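Local coordinates for protein glutamate racemase (Escherichia coli, PDB 2JFN) that belongs to the Asp/Glu/hydantoin racemase family and folds into two alpha/beta lobes that hold a bound glutamic acid, at residues 42-47 / 237-242; 163-168 / 208-213; 185-190 / 215-220. All coordinates share one frame; numbering follows the deposited sequence.

How the contacts relate
Contact 1 (42-47 / 237-242) packs helix 228-241 against the mixed-sheet part of the fold, whereas contacts 2 (163-168 / 208-213) and 3 (185-190 / 215-220) lie on the other side of the chain's centre, beside the four-stranded parallel sheet. Contact 1 is remote from both, its centre about 28 Å from that of contact 2 and about 36 Å from that of contact 3. Contacts 2 and 3 share helix 211-217, and they touch where I186 packs on E164, M165 and L168. Of the ligands, glutamic acid lies about 10 Å from the M165 side chain in contact 2, and uridine-5'-diphosphate-N-acetylmuramoyl-L-alanine about 12 Å from that of L239 in contact 1.

Contact 1 (42-47 / 237-242); sequences HLLPDL and WLLEHE
In the turn of a beta-alpha-beta unit, between helix 33-43 and strand 48-53, L44 and L47 meet L239 near the C-terminal end of helix 228-241. All three leucines reach across with a methyl group. CD1 of L239 lies 3.7 Å from CD1 of L44, and the same CD1 of L239 is 3.7 Å from CD1 of L47, so a single methyl meets two partners, each tip to tip. L44 and L47 stand at the two ends of a type I beta turn, which brings both side chains round to face the helix while P45 and D46 make the bend between them. In L239, CG lies opposite the carbonyl carbon (chi1 -71°), which projects the branch from the helix towards the turn. The backbones stay well apart, with the CA atoms of L44 and L239 10.1 Å from each other, and no hydrogen bond bridges the two segments. Around this small apolar patch near the surface, L47 also packs on P22 and V24 of strand 21-28 and L239 on L87 of strand 87-90, while L44 O is hydrogen-bonded to Y49 OH. Through one leucine, helix 228-241 thus rests on a helix-to-strand turn against the mixed sheet, the layered packing of an alpha/beta fold.

Contact 2 (163-168 / 208-213); sequences AEMVEL and PLLQEE
M165 and L210 form the tight part of this buried contact, where L210, at the N-cap position just before helix 211-217, sets a methyl group against helix 163-174. CD1 of L210 is 3.6 Å from CG of M165, and the same methyl lies 3.6 Å from the carbonyl oxygen O of M165, so it touches both side chain and backbone at one residue. The two side chains cross obliquely. M165 leaves its helix with CG opposite the backbone N (chi1 -163°), which sets the first methylene beside L210; the chain then bends at chi3 (-76°), and its terminal methyl CE goes on to pack against I186. One turn along the helix the fit is looser: CB of L168 stays 4.3 Å from CD1 of L210, and O of L168 is 4.3 Å from CD2 of L210. Polar and charged residues take the solvent side, with E164 and E167 exposed on one segment and Q211 and E212 on the other. V166 points away from L210 and touches the bound glutamic acid. L183 and I186 of helix 180-186 pack on M165; A169 and K172 of helix 163-174 touch L210. K172 NZ ties the two helices together through a salt bridge to E213 OE1 and a hydrogen bond to L209 O.

Contact 3 (185-190 / 215-220); sequences RILRPW and LQVLPE
The indole of W190, in the alpha/beta part built on the four-stranded parallel sheet, meets L218 at its edge: CD2 of L218 lies near the ring plane, 4.1 Å from CE3 of W190, and the two side chains run side by side, pointing the same way. Other flat groups of this region, the guanidinium groups of R185 and R188, lie face over face, with CZ of R185 3.8 Å from CZ of R188 and each CZ over the centre of the other group. Both residues leave the backbone directed away from 215-220, and their guanidinium groups take no part in the contact; R185 is exposed, and solvent probably screens the like charges. The contact joins the bend between helices 180-186 and 188-191 to the end of helix 211-217. At that bend L187 takes the central place. Its CG stands opposite the carbonyl carbon (chi1 -63°), and the branch runs at a slant to V217 and at about a right angle to L218. L218 is the first residue to leave the helix, and although its CB does not face the other segment, its branch comes nearer and brings CD2 within contact of both L187 and W190. V217, still helical, offers CG1, which lies opposite its own backbone N (chi1 177°). Beyond the two segments, L187 and W190 pack on L160 of strand 156-161, and V217 on L183 and on the side chain of K184. No hydrogen bond links the two segments, so apolar packing alone joins them. P219 O is hydrogen-bonded to T222 OG1 within the loop that runs on to strand 223-225. At the centre one methyl has two partners: CD1 of L187 is 3.8 Å from CG1 of V217 and 3.8 Å from CD2 of L218.

Contact 1 (42-47 / 237-242)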
# COMPACT_ATOMS: atom_id res chain seq x y z
N HIS A 42 9.37 6.81 9.52
CA HIS A 42 10.82 6.85 9.63
C HIS A 42 11.28 8.27 9.30
O HIS A 42 12.27 8.76 9.85
CB HIS A 42 11.46 5.84 8.68
CG HIS A 42 12.95 5.79 8.76
ND1 HIS A 42 13.76 6.81 8.31
CD2 HIS A 42 13.78 4.84 9.26
CE1 HIS A 42 15.02 6.49 8.52
NE2 HIS A 42 15.07 5.30 9.09
N LEU A 43 10.55 8.93 8.40
CA LEU A 43 10.87 10.29 7.99
C LEU A 43 10.21 11.33 8.90
O LEU A 43 10.80 12.38 9.19
CB LEU A 43 10.43 10.50 6.54
CG LEU A 43 10.80 11.82 5.85
CD1 LEU A 43 12.32 11.94 5.79
CD2 LEU A 43 10.21 11.86 4.45
N LEU A 44 8.99 11.05 9.34
CA LEU A 44 8.23 11.96 10.21
C LEU A 44 7.72 11.15 11.40
O LEU A 44 6.53 10.82 11.48
CB LEU A 44 7.06 12.55 9.43
CG LEU A 44 7.45 13.21 8.11
CD1 LEU A 44 6.24 13.30 7.21
CD2 LEU A 44 8.05 14.58 8.38
N PRO A 45 8.61 10.83 12.35
CA PRO A 45 8.30 10.05 13.56
C PRO A 45 7.38 10.59 14.65
O PRO A 45 6.87 9.81 15.46
CB PRO A 45 9.69 9.72 14.10
CG PRO A 45 10.48 10.93 13.74
CD PRO A 45 10.04 11.18 12.31
N ASP A 46 7.14 11.90 14.70
CA ASP A 46 6.31 12.44 15.77
C ASP A 46 4.86 12.78 15.44
O ASP A 46 4.15 13.31 16.30
CB ASP A 46 6.98 13.68 16.38
CG ASP A 46 8.39 13.40 16.86
OD1 ASP A 46 8.56 12.51 17.72
OD2 ASP A 46 9.33 14.08 16.39
N LEU A 47 4.41 12.48 14.23
CA LEU A 47 3.04 12.80 13.84
C LEU A 47 2.01 11.99 14.60
O LEU A 47 2.34 11.00 15.26
CB LEU A 47 2.85 12.55 12.34
CG LEU A 47 3.86 13.20 11.39
CD1 LEU A 47 3.50 12.86 9.96
CD2 LEU A 47 3.86 14.71 11.59
N TRP A 237 6.41 16.89 2.03
CA TRP A 237 6.26 18.10 1.22
C TRP A 237 4.86 18.70 1.37
O TRP A 237 4.70 19.92 1.47
CB TRP A 237 6.51 17.79 -0.26
CG TRP A 237 6.60 19.04 -1.12
CD1 TRP A 237 7.69 19.84 -1.28
CD2 TRP A 237 5.55 19.63 -1.90
NE1 TRP A 237 7.39 20.90 -2.11
CE2 TRP A 237 6.08 20.79 -2.51
CE3 TRP A 237 4.21 19.29 -2.14
CZ2 TRP A 237 5.32 21.61 -3.34
CZ3 TRP A 237 3.45 20.11 -2.97
CH2 TRP A 237 4.01 21.26 -3.56
N LEU A 238 3.84 17.84 1.39
CA LEU A 238 2.46 18.29 1.52
C LEU A 238 2.18 18.85 2.90
O LEU A 238 1.41 19.80 3.05
CB LEU A 238 1.50 17.15 1.20
CG LEU A 238 1.50 16.70 -0.26
CD1 LEU A 238 0.65 15.46 -0.42
CD2 LEU A 238 0.97 17.82 -1.14
N LEU A 239 2.79 18.27 3.92
CA LEU A 239 2.58 18.75 5.28
C LEU A 239 3.20 20.14 5.40
O LEU A 239 2.86 20.91 6.30
CB LEU A 239 3.21 17.80 6.29
CG LEU A 239 2.51 16.45 6.45
CD1 LEU A 239 3.30 15.55 7.39
CD2 LEU A 239 1.09 16.67 6.98
N GLU A 240 4.10 20.47 4.47
CA GLU A 240 4.77 21.75 4.49
C GLU A 240 4.12 22.81 3.61
O GLU A 240 4.08 23.98 3.98
CB GLU A 240 6.23 21.59 4.04
CG GLU A 240 7.11 20.83 5.02
CD GLU A 240 7.09 21.43 6.41
OE1 GLU A 240 7.34 22.66 6.54
OE2 GLU A 240 6.82 20.69 7.39
N HIS A 241 3.60 22.39 2.46
CA HIS A 241 3.00 23.35 1.54
C HIS A 241 1.49 23.28 1.29
O HIS A 241 0.96 24.10 0.54
CB HIS A 241 3.73 23.25 0.19
CG HIS A 241 5.22 23.44 0.29
ND1 HIS A 241 6.07 23.28 -0.78
CD2 HIS A 241 6.01 23.76 1.35
CE1 HIS A 241 7.31 23.49 -0.40
NE2 HIS A 241 7.30 23.79 0.89
N GLU A 242 0.78 22.33 1.91
CA GLU A 242 -0.66 22.23 1.66
C GLU A 242 -1.57 21.79 2.81
O GLU A 242 -2.75 22.16 2.83
CB GLU A 242 -0.91 21.28 0.48
CG GLU A 242 -0.49 21.82 -0.86
CD GLU A 242 -0.71 20.82 -1.97
OE1 GLU A 242 -1.78 20.16 -1.99
OE2 GLU A 242 0.18 20.69 -2.84

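Contact 2 (163-168 / 208-213)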
# COMPACT_ATOMS: atom_id res chain seq x y z
N ALA A 163 -2.92 -12.64 -6.36
CA ALA A 163 -3.76 -12.37 -5.21
C ALA A 163 -3.25 -13.24 -4.06
O ALA A 163 -3.38 -12.88 -2.89
CB ALA A 163 -5.21 -12.73 -5.53
N GLU A 164 -2.64 -14.37 -4.39
CA GLU A 164 -2.11 -15.27 -3.38
C GLU A 164 -0.98 -14.63 -2.58
O GLU A 164 -0.84 -14.84 -1.37
CB GLU A 164 -1.61 -16.56 -4.02
CG GLU A 164 -1.20 -17.62 -3.01
CD GLU A 164 -0.77 -18.92 -3.66
OE1 GLU A 164 -1.02 -19.10 -4.87
OE2 GLU A 164 -0.19 -19.77 -2.95
N MET A 165 -0.16 -13.83 -3.26
CA MET A 165 0.95 -13.18 -2.57
C MET A 165 0.40 -12.19 -1.54
O MET A 165 0.99 -12.00 -0.47
CB MET A 165 1.85 -12.47 -3.57
CG MET A 165 3.22 -12.13 -3.00
SD MET A 165 4.33 -11.40 -4.22
CE MET A 165 4.79 -12.83 -5.17
N VAL A 166 -0.72 -11.57 -1.86
CA VAL A 166 -1.33 -10.63 -0.94
C VAL A 166 -1.69 -11.39 0.34
O VAL A 166 -1.46 -10.91 1.44
CB VAL A 166 -2.61 -10.00 -1.53
CG1 VAL A 166 -3.24 -9.06 -0.50
CG2 VAL A 166 -2.27 -9.24 -2.80
N GLU A 167 -2.25 -12.58 0.16
CA GLU A 167 -2.64 -13.42 1.29
C GLU A 167 -1.44 -13.87 2.10
O GLU A 167 -1.51 -13.99 3.32
CB GLU A 167 -3.42 -14.64 0.80
CG GLU A 167 -4.83 -14.33 0.35
CD GLU A 167 -5.60 -13.54 1.40
OE1 GLU A 167 -5.55 -13.91 2.59
OE2 GLU A 167 -6.26 -12.54 1.03
N LEU A 168 -0.32 -14.12 1.42
CA LEU A 168 0.88 -14.54 2.11
C LEU A 168 1.33 -13.41 3.03
O LEU A 168 1.74 -13.64 4.17
CB LEU A 168 1.98 -14.88 1.10
CG LEU A 168 1.72 -16.18 0.32
CD1 LEU A 168 2.80 -16.38 -0.73
CD2 LEU A 168 1.69 -17.35 1.29
N PRO A 208 6.06 -5.21 -0.20
CA PRO A 208 7.30 -4.85 0.49
C PRO A 208 7.42 -5.60 1.82
O PRO A 208 8.53 -5.83 2.32
CB PRO A 208 7.17 -3.34 0.68
CG PRO A 208 6.43 -2.93 -0.55
CD PRO A 208 5.34 -3.99 -0.64
N LEU A 209 6.28 -5.98 2.39
CA LEU A 209 6.25 -6.71 3.66
C LEU A 209 6.89 -8.09 3.51
O LEU A 209 7.27 -8.72 4.50
CB LEU A 209 4.80 -6.88 4.14
CG LEU A 209 4.03 -5.60 4.47
CD1 LEU A 209 2.59 -5.94 4.79
CD2 LEU A 209 4.70 -4.90 5.64
N LEU A 210 7.00 -8.55 2.27
CA LEU A 210 7.59 -9.86 1.97
C LEU A 210 8.98 -9.72 1.37
O LEU A 210 9.52 -10.68 0.81
CB LEU A 210 6.70 -10.61 0.97
CG LEU A 210 5.29 -11.00 1.44
CD1 LEU A 210 4.48 -11.48 0.26
CD2 LEU A 210 5.38 -12.07 2.51
N GLN A 211 9.57 -8.54 1.48
CA GLN A 211 10.89 -8.32 0.90
C GLN A 211 11.90 -9.43 1.20
O GLN A 211 12.51 -9.97 0.29
CB GLN A 211 11.47 -6.97 1.35
CG GLN A 211 12.87 -6.74 0.77
CD GLN A 211 13.36 -5.32 0.94
OE1 GLN A 211 12.80 -4.38 0.37
NE2 GLN A 211 14.43 -5.15 1.72
N GLU A 212 12.06 -9.78 2.47
CA GLU A 212 13.02 -10.83 2.83
C GLU A 212 12.74 -12.13 2.10
O GLU A 212 13.64 -12.70 1.47
CB GLU A 212 13.01 -11.07 4.35
CG GLU A 212 14.16 -11.94 4.83
CD GLU A 212 14.63 -11.58 6.24
OE1 GLU A 212 15.11 -10.45 6.45
OE2 GLU A 212 14.51 -12.44 7.14
N GLU A 213 11.49 -12.60 2.16
CA GLU A 213 11.10 -13.82 1.49
C GLU A 213 11.33 -13.74 -0.02
O GLU A 213 11.82 -14.69 -0.63
CB GLU A 213 9.63 -14.14 1.77
CG GLU A 213 9.30 -14.53 3.20
CD GLU A 213 9.18 -13.35 4.16
OE1 GLU A 213 9.23 -12.18 3.71
OE2 GLU A 213 9.03 -13.60 5.38

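Contact 3 (185-190 / 215-220)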
# COMPACT_ATOMS: atom_id res chain seq x y z
N ARG A 185 6.54 -21.10 -6.41
CA ARG A 185 5.53 -21.54 -7.35
C ARG A 185 4.93 -20.32 -8.05
O ARG A 185 4.80 -20.28 -9.27
CB ARG A 185 4.43 -22.31 -6.61
CG ARG A 185 3.30 -22.79 -7.51
CD ARG A 185 3.79 -23.82 -8.52
NE ARG A 185 2.78 -24.07 -9.55
CZ ARG A 185 2.45 -23.18 -10.49
NH1 ARG A 185 3.05 -22.00 -10.54
NH2 ARG A 185 1.51 -23.48 -11.37
N ILE A 186 4.57 -19.32 -7.26
CA ILE A 186 4.00 -18.10 -7.81
C ILE A 186 4.99 -17.45 -8.78
O ILE A 186 4.60 -16.97 -9.84
CB ILE A 186 3.65 -17.09 -6.68
CG1 ILE A 186 2.56 -17.68 -5.78
CG2 ILE A 186 3.21 -15.76 -7.28
CD1 ILE A 186 2.24 -16.83 -4.55
N LEU A 187 6.27 -17.45 -8.41
CA LEU A 187 7.30 -16.83 -9.24
C LEU A 187 7.94 -17.78 -10.27
O LEU A 187 8.87 -17.40 -10.98
CB LEU A 187 8.40 -16.24 -8.34
CG LEU A 187 7.95 -15.11 -7.41
CD1 LEU A 187 9.02 -14.82 -6.36
CD2 LEU A 187 7.65 -13.87 -8.22
N ARG A 188 7.41 -19.00 -10.37
CA ARG A 188 7.95 -19.99 -11.31
C ARG A 188 8.18 -19.40 -12.70
O ARG A 188 9.25 -19.57 -13.28
CB ARG A 188 7.03 -21.22 -11.38
CG ARG A 188 7.69 -22.46 -12.02
CD ARG A 188 6.82 -23.71 -11.92
NE ARG A 188 5.68 -23.67 -12.84
CZ ARG A 188 4.84 -24.69 -13.03
NH1 ARG A 188 5.02 -25.83 -12.37
NH2 ARG A 188 3.84 -24.58 -13.89
N PRO A 189 7.19 -18.68 -13.26
CA PRO A 189 7.33 -18.09 -14.59
C PRO A 189 8.65 -17.33 -14.75
O PRO A 189 9.34 -17.46 -15.77
CB PRO A 189 6.14 -17.14 -14.68
CG PRO A 189 5.11 -17.81 -13.85
CD PRO A 189 5.90 -18.29 -12.65
N TRP A 190 8.98 -16.53 -13.74
CA TRP A 190 10.21 -15.74 -13.76
C TRP A 190 11.45 -16.59 -13.53
O TRP A 190 12.48 -16.35 -14.15
CB TRP A 190 10.12 -14.62 -12.72
CG TRP A 190 9.18 -13.52 -13.12
CD1 TRP A 190 8.40 -13.47 -14.24
CD2 TRP A 190 8.94 -12.30 -12.41
NE1 TRP A 190 7.69 -12.30 -14.27
CE2 TRP A 190 8.00 -11.56 -13.16
CE3 TRP A 190 9.42 -11.76 -11.21
CZ2 TRP A 190 7.53 -10.31 -12.75
CZ3 TRP A 190 8.96 -10.51 -10.80
CH2 TRP A 190 8.02 -9.80 -11.57
N LEU A 215 13.45 -11.91 -1.67
CA LEU A 215 14.87 -11.93 -1.98
C LEU A 215 15.50 -13.31 -1.85
O LEU A 215 16.55 -13.58 -2.42
CB LEU A 215 15.60 -10.91 -1.10
CG LEU A 215 15.24 -9.47 -1.47
CD1 LEU A 215 15.90 -8.49 -0.52
CD2 LEU A 215 15.67 -9.19 -2.91
N GLN A 216 14.85 -14.20 -1.10
CA GLN A 216 15.38 -15.55 -0.94
C GLN A 216 15.00 -16.41 -2.14
O GLN A 216 15.70 -17.35 -2.50
CB GLN A 216 14.83 -16.21 0.33
CG GLN A 216 15.19 -15.51 1.63
CD GLN A 216 14.73 -16.28 2.85
OE1 GLN A 216 15.30 -17.33 3.18
NE2 GLN A 216 13.70 -15.79 3.52
N VAL A 217 13.87 -16.08 -2.77
CA VAL A 217 13.36 -16.83 -3.90
C VAL A 217 13.79 -16.29 -5.26
O VAL A 217 14.08 -17.05 -6.18
CB VAL A 217 11.81 -16.88 -3.85
CG1 VAL A 217 11.26 -17.61 -5.07
CG2 VAL A 217 11.37 -17.58 -2.59
N LEU A 218 13.82 -14.96 -5.40
CA LEU A 218 14.19 -14.34 -6.67
C LEU A 218 15.66 -14.54 -7.01
O LEU A 218 16.52 -14.64 -6.12
CB LEU A 218 13.88 -12.84 -6.64
CG LEU A 218 12.41 -12.41 -6.56
CD1 LEU A 218 12.34 -10.94 -6.19
CD2 LEU A 218 11.72 -12.66 -7.90
N PRO A 219 15.98 -14.61 -8.31
CA PRO A 219 17.37 -14.79 -8.75
C PRO A 219 18.30 -13.73 -8.19
O PRO A 219 17.93 -12.55 -8.09
CB PRO A 219 17.27 -14.75 -10.28
CG PRO A 219 16.00 -13.99 -10.53
CD PRO A 219 15.08 -14.52 -9.47
N GLU A 220 19.50 -14.15 -7.83
CA GLU A 220 20.51 -13.26 -7.26
C GLU A 220 20.61 -11.97 -8.07
O GLU A 220 20.44 -11.99 -9.29
CB GLU A 220 21.88 -13.95 -7.27
CG GLU A 220 21.83 -15.46 -7.06
CD GLU A 220 23.11 -16.15 -7.52
OE1 GLU A 220 24.17 -15.88 -6.93
OE2 GLU A 220 23.04 -16.95 -8.48